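Local coordinates for protein FI20010p1 (Drosophila melanogaster, PDB 7CFB) that probably acts in piRNA amplification and gene silencing through an extended Tudor domain, at residues L86-L92 and T141-P146. Sequence-based numbering, arbitrary orientation.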
loop_
_atom_site.group_PDB
_atom_site.type_symbol
_atom_site.label_atom_id
_atom_site.label_comp_id
_atom_site.label_asym_id
_atom_site.label_seq_id
_atom_site.Cartn_x
_atom_site.Cartn_y
_atom_site.Cartn_z
ATOM N N LEU A 86 -5.354 -16.701 7.519
ATOM C CA LEU A 86 -5.334 -16.756 6.045
ATOM C C LEU A 86 -4.628 -18.030 5.603
ATOM O O LEU A 86 -3.831 -18.523 6.319
ATOM C CB LEU A 86 -4.578 -15.543 5.503
ATOM C CG LEU A 86 -5.195 -14.170 5.716
ATOM C CD1 LEU A 86 -4.255 -13.113 5.193
ATOM C CD2 LEU A 86 -6.517 -14.064 5.003
ATOM N N GLN A 87 -4.968 -18.523 4.432
ATOM C CA GLN A 87 -4.320 -19.722 3.892
ATOM C C GLN A 87 -2.951 -19.320 3.350
ATOM O O GLN A 87 -2.893 -18.507 2.471
ATOM C CB GLN A 87 -5.196 -20.253 2.769
ATOM C CG GLN A 87 -4.576 -21.373 1.972
ATOM C CD GLN A 87 -4.437 -22.615 2.810
ATOM O OE1 GLN A 87 -3.388 -22.906 3.351
ATOM N NE2 GLN A 87 -5.515 -23.352 2.920
ATOM N N GLU A 88 -1.889 -19.903 3.877
ATOM C CA GLU A 88 -0.536 -19.620 3.361
ATOM C C GLU A 88 -0.442 -20.187 1.945
ATOM O O GLU A 88 -1.103 -21.148 1.664
ATOM C CB GLU A 88 0.522 -20.131 4.329
ATOM C CG GLU A 88 1.933 -19.749 3.958
ATOM C CD GLU A 88 3.024 -20.175 4.925
ATOM O OE1 GLU A 88 2.733 -20.404 6.103
ATOM O OE2 GLU A 88 4.155 -20.241 4.495
ATOM N N LEU A 89 0.345 -19.553 1.091
ATOM C CA LEU A 89 0.484 -19.954 -0.323
ATOM C C LEU A 89 1.914 -20.393 -0.617
ATOM O O LEU A 89 2.801 -19.924 0.018
ATOM C CB LEU A 89 0.186 -18.724 -1.181
ATOM C CG LEU A 89 -1.275 -18.343 -1.356
ATOM C CD1 LEU A 89 -1.374 -17.129 -2.249
ATOM C CD2 LEU A 89 -2.059 -19.489 -1.945
ATOM N N ASP A 90 2.070 -21.314 -1.550
ATOM C CA ASP A 90 3.407 -21.739 -2.017
ATOM C C ASP A 90 3.535 -21.403 -3.501
ATOM O O ASP A 90 4.581 -21.570 -4.032
ATOM C CB ASP A 90 3.705 -23.186 -1.649
ATOM C CG ASP A 90 4.428 -23.271 -0.318
ATOM O OD1 ASP A 90 5.646 -23.006 -0.293
ATOM O OD2 ASP A 90 3.758 -23.566 0.689
ATOM N N GLN A 91 2.437 -20.975 -4.130
ATOM C CA GLN A 91 2.460 -20.617 -5.574
ATOM C C GLN A 91 2.130 -19.127 -5.711
ATOM O O GLN A 91 0.989 -18.748 -5.383
ATOM C CB GLN A 91 1.462 -21.477 -6.353
ATOM C CG GLN A 91 1.116 -20.919 -7.726
ATOM C CD GLN A 91 2.258 -21.061 -8.702
ATOM O OE1 GLN A 91 2.555 -22.151 -9.187
ATOM N NE2 GLN A 91 2.913 -19.950 -8.998
ATOM N N LEU A 92 3.090 -18.319 -6.175
ATOM C CA LEU A 92 2.829 -16.876 -6.299
ATOM C C LEU A 92 1.622 -16.723 -7.208
ATOM O O LEU A 92 1.594 -17.327 -8.221
ATOM C CB LEU A 92 4.048 -16.206 -6.933
ATOM C CG LEU A 92 5.076 -15.667 -5.949
ATOM C CD1 LEU A 92 6.396 -15.404 -6.620
ATOM C CD2 LEU A 92 4.552 -14.422 -5.283
ATOM N N THR A 141 6.838 -14.987 3.167
ATOM C CA THR A 141 5.665 -15.765 3.613
ATOM C C THR A 141 4.437 -15.039 3.071
ATOM O O THR A 141 4.214 -13.922 3.478
ATOM C CB THR A 141 5.595 -15.758 5.137
ATOM O OG1 THR A 141 6.693 -16.535 5.579
ATOM C CG2 THR A 141 4.311 -16.337 5.664
ATOM N N ILE A 142 3.668 -15.699 2.219
ATOM C CA ILE A 142 2.519 -15.053 1.536
ATOM C C ILE A 142 1.235 -15.848 1.752
ATOM O O ILE A 142 1.306 -17.039 1.962
ATOM C CB ILE A 142 2.832 -14.866 0.045
ATOM C CG1 ILE A 142 3.002 -16.198 -0.672
ATOM C CG2 ILE A 142 4.039 -13.984 -0.138
ATOM C CD1 ILE A 142 2.720 -16.129 -2.116
ATOM N N PHE A 143 0.108 -15.166 1.656
ATOM C CA PHE A 143 -1.220 -15.770 1.871
ATOM C C PHE A 143 -2.230 -15.310 0.831
ATOM O O PHE A 143 -2.047 -14.289 0.211
ATOM C CB PHE A 143 -1.798 -15.295 3.192
ATOM C CG PHE A 143 -0.864 -15.399 4.359
ATOM C CD1 PHE A 143 -0.696 -16.595 5.016
ATOM C CD2 PHE A 143 -0.151 -14.302 4.787
ATOM C CE1 PHE A 143 0.159 -16.680 6.095
ATOM C CE2 PHE A 143 0.707 -14.387 5.861
ATOM C CZ PHE A 143 0.841 -15.576 6.523
ATOM N N LYS A 144 -3.254 -16.137 0.677
ATOM C CA LYS A 144 -4.435 -15.904 -0.169
ATOM C C LYS A 144 -5.440 -15.084 0.635
ATOM O O LYS A 144 -5.591 -15.305 1.800
ATOM C CB LYS A 144 -5.065 -17.234 -0.561
ATOM C CG LYS A 144 -6.204 -17.116 -1.556
ATOM C CD LYS A 144 -7.293 -18.109 -1.303
ATOM C CE LYS A 144 -7.356 -19.165 -2.370
ATOM N NZ LYS A 144 -8.115 -18.673 -3.541
ATOM N N LEU A 145 -6.028 -14.089 0.017
ATOM C CA LEU A 145 -7.027 -13.308 0.747
ATOM C C LEU A 145 -8.393 -13.893 0.433
ATOM O O LEU A 145 -8.565 -14.399 -0.625
ATOM C CB LEU A 145 -7.006 -11.873 0.247
ATOM C CG LEU A 145 -5.809 -11.035 0.647
ATOM C CD1 LEU A 145 -5.729 -9.842 -0.265
ATOM C CD2 LEU A 145 -5.927 -10.599 2.079
ATOM N N PRO A 146 -9.370 -13.810 1.341
ATOM C CA PRO A 146 -10.725 -14.177 1.016
ATOM C C PRO A 146 -11.188 -13.168 -0.049
ATOM O O PRO A 146 -10.915 -12.012 0.047
ATOM C CB PRO A 146 -11.489 -14.060 2.330
ATOM C CG PRO A 146 -10.618 -13.216 3.185
ATOM C CD PRO A 146 -9.207 -13.480 2.731
HETATM O O HOH W 1 -7.085 -17.352 3.007
HETATM O O HOH W 2 4.021 -18.686 1.748
#
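Gln87 O accepts one firm, nearly straight hydrogen bond from Lys144 N of the facing strand (3.0 Å, 167° at the hydrogen), and Phe143 CA adds a weak, bent CA-H...O contact to the same oxygen at 3.3 Å. The second direct backbone bond, Leu89 N to Ile142 O at 2.8 Å, is bent at its carbonyl, the C=O...donor angle being 143°. Between them Glu88 and Phe143 form an antiparallel non-hydrogen-bonded pair. Beside Leu86, water 1 bridges the segments, accepting from Gln87 N and donating to Lys144 O. Phe143 CG lies beside its own backbone N (chi1 -49°), which sets the ring edge, in plane, against Gln87 C and Glu88 N, with CD1 3.5 Å from Glu88 CA. Leu86 packs CB on Phe143 CB and turns CD2 to Pro146 CD (3.6 Å). Ile142 CD1 reaches Leu89 CB at 3.7 Å and also meets Leu92 CD2; Ile142 and Leu92 both pack on Phe99 and Phe136. Strand 142-144 also pairs with strand 99-103, leaving 87-89 as an outermost strand within the chain: a short, water-bridged antiparallel edge pairing in the sheet of Krimper's first Tudor domain, a member of the SH3 clan.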